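PDB 6KPB: scarecrow-like protein 3 from Arabidopsis thaliana, which probably acts as a transcription factor in plant development and binds IDD zinc finger proteins, JACKDAW (IDD10) among them. Local coordinates for residues Leu54-Leu59 and Thr92-Ala97; Thr62-Val67 and Thr359-Leu364; Glu102-Arg107 and Asn403-Glu408; Thr349-Asp354 and Arg412-Glu417. One frame throughout, in Å; residues are numbered along the deposited sequence.

In the fold
Contacts 1, 2 and 3 join four helices at one end of the molecule, their centres 19 to 25 Å from its centre; contact 4 lies about 8 Å from it, at the end of a sheet strand. Helix 49-69 serves contacts 1 and 2, helix 92-109 contacts 1 and 3. Contact 1 is buried, with apolar side-chain contacts and no hydrogen bond. Contact 2, partly buried, is apolar with an exposed rim. Contact 3, also partly buried, adds a guanidinium to the apolar packing and meets contact 2 through the salt bridge of R363 with E408. The buried contact 4 instead stacks an amide on an imidazole; N403 of contact 3 probably bonds E414 N of its loop.

Contact 1 of 4, residues Leu54-Leu59 and Thr92-Ala97; sequences LYLIHL and TMQRIA
L56 of helix 49-69 is the main bump, its isobutyl group pushed into a shallow hollow on helix 92-109 between M93, Q94 and A97. The two helix segments run nearly parallel, 18° apart, with axes 9.8 Å from each other. The two branches of L56 divide the hollow: CD1 rests on the backbone, 3.7 Å from M93 O, while CD2 meets A97 CB, also at 3.7 Å. The small methyl of A97 forms the floor on that side and lets the backbones close to 6.5 Å between the CA atoms of L56 and A97. A second bump points the other way. M93 sets out with CG anti to the backbone N (chi1 -155°), then bends twice, and its CE comes to lie 3.5 Å from I57 CG1, the two side chains crossing at about a right angle. An alanine in place of L56 would probably open a gap over M93 and A97, leaving I57 against M93 as the main remaining touch. L85 of helix 72-85 also touches L56, and the bound peptide packs on I57 and M93. All lies within the first leucine repeat, as predicted from sequence. With no hydrogen bond across it, the contact depends on complementary shape and exclusion of water.

Contact 2 of 4, residues Thr62-Val67 and Thr359-Leu364; sequences TCANHV and TLMERL
A64 presents its single methyl group to three side chains of helix 360-381; the helix segments 62-67 and 360-364 run roughly antiparallel (156°), their axes 10.5 Å apart. The apolar contacts come first. CB of A64 is met by L364 CD2 at 3.6 Å, by M361 CE at 3.7 Å and, a little more loosely, by L360 CD1 at 4.0 Å. M361 gets there by leaving its backbone with CG anti to N (chi1 -170°) and then folding at the next two torsions, which brings the methyl back over A64. The polar fringe is slight: the same CE lies 3.5 Å from N65 OD1, the side chains crossing at about a right angle. Local hydrogen bonds close the helix start, where T359 and E362 form a capping box, E362 N giving to T359 OG1 (3.2 Å) and T359 N to E362 OE1 (2.7 Å). To one side, I405 of helix 387-406 touches both L360 and L364. The first leucine repeat is thus joined to the PFYRE region, both predicted, by van der Waals contact, with no bond across to fix direction.

Contact 3 of 4, residues Glu102-Arg107 and Asn403-Glu408; sequences EALANR and NIISCE
R107 reaches from helix 92-109 over the last turn of helix 387-406, tying the first leucine repeat to the junction of the predicted PFYRE and SAW regions within the helical part of the GRAS domain. Its polar bonds come from one extended chain. With CG anti to the backbone N (chi1 -177°) and no bend as far as NE, the guanidinium arrives beside I405 O, to which NH1 donates at 2.7 Å. The bond is bent (137° at the hydrogen) and the donor stands above the carbonyl plane. NH2 makes a weak salt bridge with E408 OE2, 3.3 Å away, the carboxylate standing nearly square to the guanidinium plane (82°). That oxygen has stronger company in R412, and R363 is a further partner, so three arginines probably share and stabilise its negative charge. The apolar part is built on I405: A103 CB faces I405 CB at 3.8 Å, and L104 CD2 meets I405 CG2 at 3.7 Å. S406 turns its OG back to K402 O and offers its methylene to helix 92-109 instead. That CB fits among A103, N106 and R107, lying 3.4 Å from A103 O and 3.6 Å from R107 N.

Contact 4 of 4, residues Thr349-Asp354 and Arg412-Glu417; sequences TEQDSD and RRERHE
Q351 lays its side chain over one face of the H416 ring, amide and imidazole only 13° from parallel. The methylene CG sits almost on the ring normal, 3.8 Å from the centroid, a CH-pi contact; the amide carries on toward the rim, where Q351 CD is 3.5 Å from H416 NE2. A bend at chi2 (89°) folds the glutamine flat along the ring. E414 O covers the opposite face, 3.8 Å above the plane. At the edge, H416 NE2 donates to E414 OE2 at 2.9 Å, fairly straight at 152° and in the ring plane, though it meets the carboxylate from well above. H355 bonds to ND1, the other nitrogen, which probably keeps the imidazole from turning. Q351 ends strand 345-351 of the sheet in the Rossmann-like core, next to strand 251-257 and antiparallel to 472-482; H416 belongs to the loop between helices 387-406 and 419-428. An alanine at H416 would probably leave the Q351 amide without its stacking surface and E414 OE2 without this donor. Beyond the ring the backbones draw together, the CA atoms of D354 and E417 lying 4.5 Å apart. The carboxylate of E417 makes a salt bridge with R425, and D352 pairs with K418.

Contact 1 of 4, residues Leu54-Leu59 and Thr92-Ala97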
loop_
_atom_site.group_PDB
_atom_site.type_symbol
_atom_site.label_atom_id
_atom_site.label_comp_id
_atom_site.label_asym_id
_atom_site.label_seq_id
_atom_site.Cartn_x
_atom_site.Cartn_y
_atom_site.Cartn_z
ATOM N N LEU A 54 20.026 -12.545 -20.644
ATOM C CA LEU A 54 19.901 -13.987 -20.835
ATOM C C LEU A 54 20.097 -14.740 -19.526
ATOM O O LEU A 54 19.439 -15.760 -19.285
ATOM C CB LEU A 54 20.901 -14.466 -21.886
ATOM C CG LEU A 54 20.282 -15.310 -22.998
ATOM C CD1 LEU A 54 19.152 -14.535 -23.625
ATOM C CD2 LEU A 54 21.315 -15.686 -24.045
ATOM N N TYR A 55 20.999 -14.256 -18.670
ATOM C CA TYR A 55 21.179 -14.869 -17.358
ATOM C C TYR A 55 19.922 -14.740 -16.509
ATOM O O TYR A 55 19.614 -15.636 -15.714
ATOM C CB TYR A 55 22.378 -14.237 -16.651
ATOM C CG TYR A 55 22.801 -14.941 -15.382
ATOM C CD1 TYR A 55 22.868 -16.327 -15.322
ATOM C CD2 TYR A 55 23.131 -14.219 -14.243
ATOM C CE1 TYR A 55 23.256 -16.975 -14.162
ATOM C CE2 TYR A 55 23.520 -14.857 -13.080
ATOM C CZ TYR A 55 23.580 -16.234 -13.045
ATOM O OH TYR A 55 23.966 -16.869 -11.886
ATOM N N LEU A 56 19.181 -13.640 -16.669
ATOM C CA LEU A 56 17.919 -13.482 -15.952
ATOM C C LEU A 56 16.913 -14.548 -16.364
ATOM O O LEU A 56 16.157 -15.054 -15.528
ATOM C CB LEU A 56 17.349 -12.084 -16.196
ATOM C CG LEU A 56 17.999 -10.928 -15.436
ATOM C CD1 LEU A 56 17.576 -9.586 -16.018
ATOM C CD2 LEU A 56 17.645 -11.008 -13.963
ATOM N N ILE A 57 16.886 -14.896 -17.654
ATOM C CA ILE A 57 15.965 -15.923 -18.136
ATOM C C ILE A 57 16.299 -17.268 -17.506
ATOM O O ILE A 57 15.421 -17.972 -16.993
ATOM C CB ILE A 57 16.004 -16.006 -19.672
ATOM C CG1 ILE A 57 16.003 -14.608 -20.287
ATOM C CG2 ILE A 57 14.832 -16.823 -20.193
ATOM C CD1 ILE A 57 16.068 -14.617 -21.793
ATOM N N HIS A 58 17.580 -17.644 -17.545
ATOM C CA HIS A 58 18.019 -18.890 -16.924
ATOM C C HIS A 58 17.624 -18.942 -15.451
ATOM O O HIS A 58 17.109 -19.960 -14.976
ATOM C CB HIS A 58 19.530 -19.046 -17.092
ATOM C CG HIS A 58 20.076 -20.324 -16.533
ATOM N ND1 HIS A 58 19.814 -21.555 -17.095
ATOM C CD2 HIS A 58 20.874 -20.560 -15.465
ATOM C CE1 HIS A 58 20.424 -22.495 -16.395
ATOM N NE2 HIS A 58 21.074 -21.918 -15.400
ATOM N N LEU A 59 17.839 -17.848 -14.716
ATOM C CA LEU A 59 17.444 -17.809 -13.310
ATOM C C LEU A 59 15.951 -18.062 -13.144
ATOM O O LEU A 59 15.535 -18.792 -12.236
ATOM C CB LEU A 59 17.826 -16.462 -12.695
ATOM C CG LEU A 59 19.161 -16.306 -11.964
ATOM C CD1 LEU A 59 19.776 -14.951 -12.247
ATOM C CD2 LEU A 59 18.970 -16.499 -10.465
ATOM N N THR A 92 14.212 -3.708 -20.482
ATOM C CA THR A 92 13.014 -4.536 -20.600
ATOM C C THR A 92 13.157 -5.838 -19.821
ATOM O O THR A 92 12.247 -6.238 -19.085
ATOM C CB THR A 92 12.723 -4.824 -22.072
ATOM O OG1 THR A 92 12.709 -3.595 -22.803
ATOM C CG2 THR A 92 11.374 -5.520 -22.234
ATOM N N MET A 93 14.298 -6.516 -19.970
ATOM C CA MET A 93 14.480 -7.798 -19.297
ATOM C C MET A 93 14.594 -7.632 -17.787
ATOM O O MET A 93 14.135 -8.499 -17.036
ATOM C CB MET A 93 15.711 -8.514 -19.848
ATOM C CG MET A 93 15.644 -10.015 -19.672
ATOM S SD MET A 93 14.194 -10.697 -20.499
ATOM C CE MET A 93 13.753 -12.026 -19.383
ATOM N N GLN A 94 15.191 -6.531 -17.325
ATOM C CA GLN A 94 15.250 -6.279 -15.889
ATOM C C GLN A 94 13.858 -6.058 -15.317
ATOM O O GLN A 94 13.550 -6.522 -14.213
ATOM C CB GLN A 94 16.139 -5.072 -15.597
ATOM C CG GLN A 94 17.563 -5.216 -16.089
ATOM C CD GLN A 94 18.454 -4.074 -15.643
ATOM O OE1 GLN A 94 18.652 -3.102 -16.373
ATOM N NE2 GLN A 94 19.005 -4.190 -14.440
ATOM N N ARG A 95 13.005 -5.342 -16.050
ATOM C CA ARG A 95 11.645 -5.105 -15.582
ATOM C C ARG A 95 10.826 -6.391 -15.622
ATOM O O ARG A 95 10.120 -6.716 -14.661
ATOM C CB ARG A 95 10.995 -4.002 -16.419
ATOM C CG ARG A 95 11.743 -2.670 -16.348
ATOM C CD ARG A 95 11.433 -1.776 -17.542
ATOM N NE ARG A 95 10.489 -0.709 -17.220
ATOM C CZ ARG A 95 10.846 0.520 -16.860
ATOM N NH1 ARG A 95 12.128 0.839 -16.772
ATOM N NH2 ARG A 95 9.919 1.430 -16.587
ATOM N N ILE A 96 10.927 -7.144 -16.720
ATOM C CA ILE A 96 10.241 -8.433 -16.816
ATOM C C ILE A 96 10.657 -9.343 -15.668
ATOM O O ILE A 96 9.814 -9.926 -14.975
ATOM C CB ILE A 96 10.524 -9.091 -18.179
ATOM C CG1 ILE A 96 9.719 -8.413 -19.288
ATOM C CG2 ILE A 96 10.214 -10.582 -18.127
ATOM C CD1 ILE A 96 8.274 -8.848 -19.341
ATOM N N ALA A 97 11.968 -9.470 -15.446
ATOM C CA ALA A 97 12.458 -10.332 -14.378
ATOM C C ALA A 97 11.941 -9.894 -13.015
ATOM O O ALA A 97 11.683 -10.740 -12.154
ATOM C CB ALA A 97 13.985 -10.356 -14.383
#

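Contact 2 of 4, residues Thr62-Val67 and Thr359-Leu364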
loop_
_atom_site.group_PDB
_atom_site.type_symbol
_atom_site.label_atom_id
_atom_site.label_comp_id
_atom_site.label_asym_id
_atom_site.label_seq_id
_atom_site.Cartn_x
_atom_site.Cartn_y
_atom_site.Cartn_z
ATOM N N THR A 62 15.309 -21.718 -13.854
ATOM C CA THR A 62 15.964 -22.499 -12.807
ATOM C C THR A 62 15.202 -22.397 -11.494
ATOM O O THR A 62 14.861 -23.414 -10.879
ATOM C CB THR A 62 17.406 -22.030 -12.622
ATOM O OG1 THR A 62 18.019 -21.836 -13.903
ATOM C CG2 THR A 62 18.200 -23.063 -11.836
ATOM N N CYS A 63 14.924 -21.167 -11.050
ATOM C CA CYS A 63 14.170 -20.969 -9.817
ATOM C C CYS A 63 12.834 -21.695 -9.863
ATOM O O CYS A 63 12.447 -22.359 -8.896
ATOM C CB CYS A 63 13.958 -19.477 -9.568
ATOM S SG CYS A 63 12.881 -19.102 -8.168
ATOM N N ALA A 64 12.126 -21.599 -10.993
ATOM C CA ALA A 64 10.830 -22.261 -11.116
ATOM C C ALA A 64 10.955 -23.767 -10.931
ATOM O O ALA A 64 10.074 -24.401 -10.339
ATOM C CB ALA A 64 10.203 -21.940 -12.471
ATOM N N ASN A 65 12.040 -24.360 -11.435
ATOM C CA ASN A 65 12.275 -25.780 -11.198
ATOM C C ASN A 65 12.483 -26.059 -9.715
ATOM O O ASN A 65 11.928 -27.024 -9.172
ATOM C CB ASN A 65 13.475 -26.261 -12.013
ATOM C CG ASN A 65 13.084 -26.740 -13.398
ATOM O OD1 ASN A 65 11.988 -27.263 -13.598
ATOM N ND2 ASN A 65 13.984 -26.570 -14.359
ATOM N N HIS A 66 13.272 -25.221 -9.040
ATOM C CA HIS A 66 13.440 -25.364 -7.597
ATOM C C HIS A 66 12.123 -25.155 -6.861
ATOM O O HIS A 66 11.882 -25.787 -5.827
ATOM C CB HIS A 66 14.497 -24.385 -7.091
ATOM C CG HIS A 66 15.882 -24.695 -7.570
ATOM N ND1 HIS A 66 16.912 -23.781 -7.514
ATOM C CD2 HIS A 66 16.407 -25.820 -8.109
ATOM C CE1 HIS A 66 18.012 -24.330 -7.999
ATOM N NE2 HIS A 66 17.732 -25.567 -8.369
ATOM N N VAL A 67 11.264 -24.271 -7.374
ATOM C CA VAL A 67 9.928 -24.113 -6.804
ATOM C C VAL A 67 9.153 -25.419 -6.916
ATOM O O VAL A 67 8.564 -25.900 -5.939
ATOM C CB VAL A 67 9.178 -22.960 -7.495
ATOM C CG1 VAL A 67 7.753 -22.857 -6.964
ATOM C CG2 VAL A 67 9.919 -21.645 -7.312
ATOM N N THR A 359 0.867 -27.003 -15.843
ATOM C CA THR A 359 1.988 -26.890 -14.922
ATOM C C THR A 359 2.510 -25.457 -14.853
ATOM O O THR A 359 2.221 -24.617 -15.709
ATOM C CB THR A 359 3.127 -27.831 -15.328
ATOM O OG1 THR A 359 3.795 -27.309 -16.483
ATOM C CG2 THR A 359 2.588 -29.218 -15.642
ATOM N N LEU A 360 3.293 -25.195 -13.805
ATOM C CA LEU A 360 3.903 -23.880 -13.631
ATOM C C LEU A 360 4.848 -23.560 -14.782
ATOM O O LEU A 360 4.841 -22.445 -15.317
ATOM C CB LEU A 360 4.640 -23.828 -12.290
ATOM C CG LEU A 360 5.027 -22.484 -11.657
ATOM C CD1 LEU A 360 6.249 -21.853 -12.315
ATOM C CD2 LEU A 360 3.848 -21.527 -11.689
ATOM N N MET A 361 5.675 -24.532 -15.178
ATOM C CA MET A 361 6.662 -24.289 -16.226
ATOM C C MET A 361 5.991 -23.969 -17.555
ATOM O O MET A 361 6.498 -23.152 -18.334
ATOM C CB MET A 361 7.583 -25.501 -16.369
ATOM C CG MET A 361 8.790 -25.256 -17.257
ATOM S SD MET A 361 9.847 -23.937 -16.628
ATOM C CE MET A 361 10.257 -24.584 -15.009
ATOM N N GLU A 362 4.852 -24.606 -17.832
ATOM C CA GLU A 362 4.089 -24.296 -19.037
ATOM C C GLU A 362 3.694 -22.826 -19.066
ATOM O O GLU A 362 4.019 -22.097 -20.010
ATOM C CB GLU A 362 2.844 -25.181 -19.112
ATOM C CG GLU A 362 3.095 -26.613 -19.539
ATOM C CD GLU A 362 1.845 -27.465 -19.433
ATOM O OE1 GLU A 362 0.997 -27.166 -18.564
ATOM O OE2 GLU A 362 1.704 -28.427 -20.217
ATOM N N ARG A 363 2.989 -22.374 -18.027
ATOM C CA ARG A 363 2.511 -20.997 -17.994
ATOM C C ARG A 363 3.662 -20.003 -17.930
ATOM O O ARG A 363 3.559 -18.907 -18.490
ATOM C CB ARG A 363 1.567 -20.803 -16.809
ATOM C CG ARG A 363 0.459 -21.840 -16.746
ATOM C CD ARG A 363 -0.674 -21.403 -15.836
ATOM N NE ARG A 363 -0.235 -21.194 -14.461
ATOM C CZ ARG A 363 -0.068 -22.169 -13.574
ATOM N NH1 ARG A 363 -0.298 -23.430 -13.917
ATOM N NH2 ARG A 363 0.328 -21.883 -12.341
ATOM N N LEU A 364 4.762 -20.365 -17.268
ATOM C CA LEU A 364 5.905 -19.462 -17.198
ATOM C C LEU A 364 6.540 -19.263 -18.568
ATOM O O LEU A 364 6.907 -18.139 -18.928
ATOM C CB LEU A 364 6.938 -19.992 -16.205
ATOM C CG LEU A 364 8.239 -19.192 -16.136
ATOM C CD1 LEU A 364 7.956 -17.752 -15.752
ATOM C CD2 LEU A 364 9.213 -19.821 -15.160
#

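Contact 3 of 4, residues Glu102-Arg107 and Asn403-Glu408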
loop_
_atom_site.group_PDB
_atom_site.type_symbol
_atom_site.label_atom_id
_atom_site.label_comp_id
_atom_site.label_asym_id
_atom_site.label_seq_id
_atom_site.Cartn_x
_atom_site.Cartn_y
_atom_site.Cartn_z
ATOM N N GLU A 102 9.095 -11.487 -8.284
ATOM C CA GLU A 102 8.140 -11.274 -7.200
ATOM C C GLU A 102 7.024 -12.308 -7.242
ATOM O O GLU A 102 6.584 -12.804 -6.198
ATOM C CB GLU A 102 7.566 -9.857 -7.274
ATOM C CG GLU A 102 6.352 -9.640 -6.380
ATOM C CD GLU A 102 6.206 -8.204 -5.914
ATOM O OE1 GLU A 102 7.103 -7.388 -6.206
ATOM O OE2 GLU A 102 5.195 -7.892 -5.249
ATOM N N ALA A 103 6.564 -12.655 -8.446
ATOM C CA ALA A 103 5.527 -13.672 -8.587
ATOM C C ALA A 103 6.005 -15.021 -8.062
ATOM O O ALA A 103 5.312 -15.674 -7.273
ATOM C CB ALA A 103 5.103 -13.781 -10.051
ATOM N N LEU A 104 7.194 -15.451 -8.492
ATOM C CA LEU A 104 7.734 -16.730 -8.039
ATOM C C LEU A 104 7.913 -16.749 -6.528
ATOM O O LEU A 104 7.593 -17.744 -5.868
ATOM C CB LEU A 104 9.063 -17.020 -8.735
ATOM C CG LEU A 104 9.002 -17.488 -10.189
ATOM C CD1 LEU A 104 10.404 -17.682 -10.750
ATOM C CD2 LEU A 104 8.200 -18.774 -10.289
ATOM N N ALA A 105 8.426 -15.654 -5.962
ATOM C CA ALA A 105 8.599 -15.588 -4.516
ATOM C C ALA A 105 7.259 -15.626 -3.794
ATOM O O ALA A 105 7.166 -16.165 -2.686
ATOM C CB ALA A 105 9.379 -14.332 -4.138
ATOM N N ASN A 106 6.212 -15.068 -4.405
ATOM C CA ASN A 106 4.886 -15.143 -3.802
ATOM C C ASN A 106 4.360 -16.573 -3.807
ATOM O O ASN A 106 3.690 -16.996 -2.858
ATOM C CB ASN A 106 3.921 -14.213 -4.536
ATOM C CG ASN A 106 3.294 -13.177 -3.619
ATOM O OD1 ASN A 106 3.891 -12.139 -3.336
ATOM N ND2 ASN A 106 2.082 -13.456 -3.153
ATOM N N ARG A 107 4.657 -17.334 -4.863
ATOM C CA ARG A 107 4.156 -18.703 -4.955
ATOM C C ARG A 107 4.763 -19.588 -3.872
ATOM O O ARG A 107 4.045 -20.324 -3.186
ATOM C CB ARG A 107 4.443 -19.280 -6.340
ATOM C CG ARG A 107 3.878 -20.676 -6.539
ATOM C CD ARG A 107 4.176 -21.215 -7.925
ATOM N NE ARG A 107 3.514 -22.497 -8.148
ATOM C CZ ARG A 107 2.275 -22.626 -8.611
ATOM N NH1 ARG A 107 1.560 -21.548 -8.907
ATOM N NH2 ARG A 107 1.751 -23.831 -8.779
ATOM N N ASN A 403 -0.705 -13.189 -10.805
ATOM C CA ASN A 403 -1.845 -14.090 -10.682
ATOM C C ASN A 403 -1.650 -15.359 -11.503
ATOM O O ASN A 403 -2.089 -16.437 -11.088
ATOM C CB ASN A 403 -3.127 -13.373 -11.103
ATOM C CG ASN A 403 -4.371 -14.193 -10.823
ATOM O OD1 ASN A 403 -4.988 -14.741 -11.736
ATOM N ND2 ASN A 403 -4.740 -14.290 -9.551
ATOM N N ILE A 404 -0.994 -15.252 -12.661
ATOM C CA ILE A 404 -0.757 -16.428 -13.493
ATOM C C ILE A 404 0.244 -17.373 -12.836
ATOM O O ILE A 404 0.122 -18.598 -12.955
ATOM C CB ILE A 404 -0.284 -15.991 -14.894
ATOM C CG1 ILE A 404 -1.409 -15.274 -15.643
ATOM C CG2 ILE A 404 0.212 -17.183 -15.699
ATOM C CD1 ILE A 404 -0.948 -14.570 -16.900
ATOM N N ILE A 405 1.227 -16.837 -12.119
ATOM C CA ILE A 405 2.368 -17.620 -11.664
ATOM C C ILE A 405 2.197 -18.098 -10.227
ATOM O O ILE A 405 2.586 -19.219 -9.895
ATOM C CB ILE A 405 3.667 -16.802 -11.831
ATOM C CG1 ILE A 405 3.912 -16.490 -13.309
ATOM C CG2 ILE A 405 4.857 -17.545 -11.245
ATOM C CD1 ILE A 405 4.125 -17.720 -14.165
ATOM N N SER A 406 1.610 -17.275 -9.359
ATOM C CA SER A 406 1.590 -17.563 -7.931
ATOM C C SER A 406 0.245 -18.057 -7.413
ATOM O O SER A 406 0.157 -18.429 -6.239
ATOM C CB SER A 406 2.011 -16.321 -7.139
ATOM O OG SER A 406 0.996 -15.333 -7.161
ATOM N N CYS A 407 -0.799 -18.077 -8.237
ATOM C CA CYS A 407 -2.126 -18.468 -7.782
ATOM C C CYS A 407 -2.556 -19.787 -8.412
ATOM O O CYS A 407 -2.040 -20.209 -9.451
ATOM C CB CYS A 407 -3.158 -17.380 -8.097
ATOM S SG CYS A 407 -2.974 -15.878 -7.109
ATOM N N GLU A 408 -3.520 -20.438 -7.760
ATOM C CA GLU A 408 -4.067 -21.706 -8.219
ATOM C C GLU A 408 -5.552 -21.772 -7.888
ATOM O O GLU A 408 -6.082 -20.955 -7.130
ATOM C CB GLU A 408 -3.334 -22.902 -7.593
ATOM C CG GLU A 408 -1.997 -23.230 -8.240
ATOM C CD GLU A 408 -2.139 -23.685 -9.681
ATOM O OE1 GLU A 408 -3.249 -24.104 -10.076
ATOM O OE2 GLU A 408 -1.138 -23.622 -10.425
#

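Contact 4 of 4, residues Thr349-Asp354 and Arg412-Glu417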
loop_
_atom_site.group_PDB
_atom_site.type_symbol
_atom_site.label_atom_id
_atom_site.label_comp_id
_atom_site.label_asym_id
_atom_site.label_seq_id
_atom_site.Cartn_x
_atom_site.Cartn_y
_atom_site.Cartn_z
ATOM N N THR A 349 -13.848 -9.711 -26.486
ATOM C CA THR A 349 -12.448 -9.321 -26.571
ATOM C C THR A 349 -11.692 -10.063 -25.477
ATOM O O THR A 349 -12.024 -9.934 -24.294
ATOM C CB THR A 349 -12.274 -7.809 -26.420
ATOM O OG1 THR A 349 -12.961 -7.139 -27.485
ATOM C CG2 THR A 349 -10.799 -7.436 -26.468
ATOM N N GLU A 350 -10.689 -10.842 -25.874
ATOM C CA GLU A 350 -9.961 -11.694 -24.947
ATOM C C GLU A 350 -8.478 -11.673 -25.279
ATOM O O GLU A 350 -8.079 -11.399 -26.414
ATOM C CB GLU A 350 -10.476 -13.140 -24.985
ATOM C CG GLU A 350 -11.596 -13.431 -24.007
ATOM C CD GLU A 350 -11.146 -13.302 -22.565
ATOM O OE1 GLU A 350 -11.964 -12.883 -21.720
ATOM O OE2 GLU A 350 -9.971 -13.615 -22.282
ATOM N N GLN A 351 -7.663 -11.968 -24.267
ATOM C CA GLN A 351 -6.253 -12.232 -24.509
ATOM C C GLN A 351 -6.108 -13.443 -25.420
ATOM O O GLN A 351 -6.889 -14.396 -25.344
ATOM C CB GLN A 351 -5.508 -12.478 -23.194
ATOM C CG GLN A 351 -5.176 -11.226 -22.393
ATOM C CD GLN A 351 -6.282 -10.831 -21.436
ATOM O OE1 GLN A 351 -7.405 -11.330 -21.525
ATOM N NE2 GLN A 351 -5.967 -9.936 -20.510
ATOM N N ASP A 352 -5.107 -13.403 -26.291
ATOM C CA ASP A 352 -4.857 -14.485 -27.233
ATOM C C ASP A 352 -3.512 -15.127 -26.907
ATOM O O ASP A 352 -2.544 -15.022 -27.665
ATOM C CB ASP A 352 -4.894 -13.970 -28.672
ATOM C CG ASP A 352 -5.167 -15.073 -29.673
ATOM O OD1 ASP A 352 -4.947 -16.253 -29.331
ATOM O OD2 ASP A 352 -5.629 -14.765 -30.791
ATOM N N SER A 353 -3.459 -15.804 -25.763
ATOM C CA SER A 353 -2.259 -16.498 -25.328
ATOM C C SER A 353 -2.662 -17.670 -24.449
ATOM O O SER A 353 -3.643 -17.595 -23.708
ATOM C CB SER A 353 -1.311 -15.567 -24.562
ATOM O OG SER A 353 -0.940 -14.450 -25.349
ATOM N N ASP A 354 -1.898 -18.756 -24.541
ATOM C CA ASP A 354 -2.131 -19.925 -23.695
ATOM C C ASP A 354 -1.422 -19.694 -22.367
ATOM O O ASP A 354 -0.257 -20.049 -22.185
ATOM C CB ASP A 354 -1.648 -21.198 -24.374
ATOM C CG ASP A 354 -2.040 -22.452 -23.610
ATOM O OD1 ASP A 354 -2.748 -22.336 -22.586
ATOM O OD2 ASP A 354 -1.642 -23.556 -24.035
ATOM N N ARG A 412 -6.844 -18.137 -9.257
ATOM C CA ARG A 412 -6.186 -17.770 -10.510
ATOM C C ARG A 412 -7.263 -17.400 -11.521
ATOM O O ARG A 412 -7.863 -18.272 -12.154
ATOM C CB ARG A 412 -5.309 -18.911 -11.013
ATOM C CG ARG A 412 -4.309 -18.495 -12.082
ATOM C CD ARG A 412 -3.305 -19.601 -12.349
ATOM N NE ARG A 412 -3.753 -20.514 -13.397
ATOM C CZ ARG A 412 -3.525 -21.824 -13.389
ATOM N NH1 ARG A 412 -2.873 -22.377 -12.378
ATOM N NH2 ARG A 412 -3.960 -22.582 -14.385
ATOM N N ARG A 413 -7.508 -16.099 -11.675
ATOM C CA ARG A 413 -8.548 -15.618 -12.575
ATOM C C ARG A 413 -8.028 -15.303 -13.971
ATOM O O ARG A 413 -8.808 -15.341 -14.930
ATOM C CB ARG A 413 -9.213 -14.368 -11.992
ATOM C CG ARG A 413 -9.392 -14.411 -10.484
ATOM C CD ARG A 413 -10.549 -13.532 -10.037
ATOM N NE ARG A 413 -11.821 -13.997 -10.583
ATOM C CZ ARG A 413 -12.519 -15.014 -10.085
ATOM N NH1 ARG A 413 -12.068 -15.678 -9.030
ATOM N NH2 ARG A 413 -13.667 -15.370 -10.644
ATOM N N GLU A 414 -6.739 -14.997 -14.108
ATOM C CA GLU A 414 -6.152 -14.627 -15.396
ATOM C C GLU A 414 -5.789 -15.875 -16.206
ATOM O O GLU A 414 -4.635 -16.123 -16.552
ATOM C CB GLU A 414 -4.937 -13.734 -15.180
ATOM C CG GLU A 414 -5.256 -12.369 -14.588
ATOM C CD GLU A 414 -6.214 -11.571 -15.452
ATOM O OE1 GLU A 414 -7.417 -11.515 -15.116
ATOM O OE2 GLU A 414 -5.767 -11.011 -16.474
ATOM N N ARG A 415 -6.817 -16.666 -16.518
ATOM C CA ARG A 415 -6.640 -17.915 -17.260
ATOM C C ARG A 415 -6.857 -17.635 -18.746
ATOM O O ARG A 415 -7.884 -17.972 -19.341
ATOM C CB ARG A 415 -7.585 -18.988 -16.734
ATOM C CG ARG A 415 -7.295 -19.398 -15.300
ATOM C CD ARG A 415 -8.309 -20.401 -14.784
ATOM N NE ARG A 415 -7.890 -20.985 -13.514
ATOM C CZ ARG A 415 -7.212 -22.122 -13.407
ATOM N NH1 ARG A 415 -6.881 -22.801 -14.496
ATOM N NH2 ARG A 415 -6.866 -22.583 -12.212
ATOM N N HIS A 416 -5.853 -17.007 -19.350
ATOM C CA HIS A 416 -5.933 -16.639 -20.756
ATOM C C HIS A 416 -5.783 -17.871 -21.641
ATOM O O HIS A 416 -4.956 -18.748 -21.380
ATOM C CB HIS A 416 -4.851 -15.612 -21.092
ATOM C CG HIS A 416 -4.807 -14.449 -20.149
ATOM N ND1 HIS A 416 -3.638 -13.791 -19.833
ATOM C CD2 HIS A 416 -5.789 -13.827 -19.453
ATOM C CE1 HIS A 416 -3.900 -12.815 -18.981
ATOM N NE2 HIS A 416 -5.198 -12.814 -18.736
ATOM N N GLU A 417 -6.597 -17.937 -22.693
ATOM C CA GLU A 417 -6.515 -19.011 -23.671
ATOM C C GLU A 417 -6.597 -18.413 -25.069
ATOM O O GLU A 417 -7.015 -17.266 -25.251
ATOM C CB GLU A 417 -7.617 -20.058 -23.457
ATOM C CG GLU A 417 -7.495 -20.820 -22.143
ATOM C CD GLU A 417 -8.390 -22.044 -22.088
ATOM O OE1 GLU A 417 -9.437 -22.049 -22.769
ATOM O OE2 GLU A 417 -8.040 -23.005 -21.369
#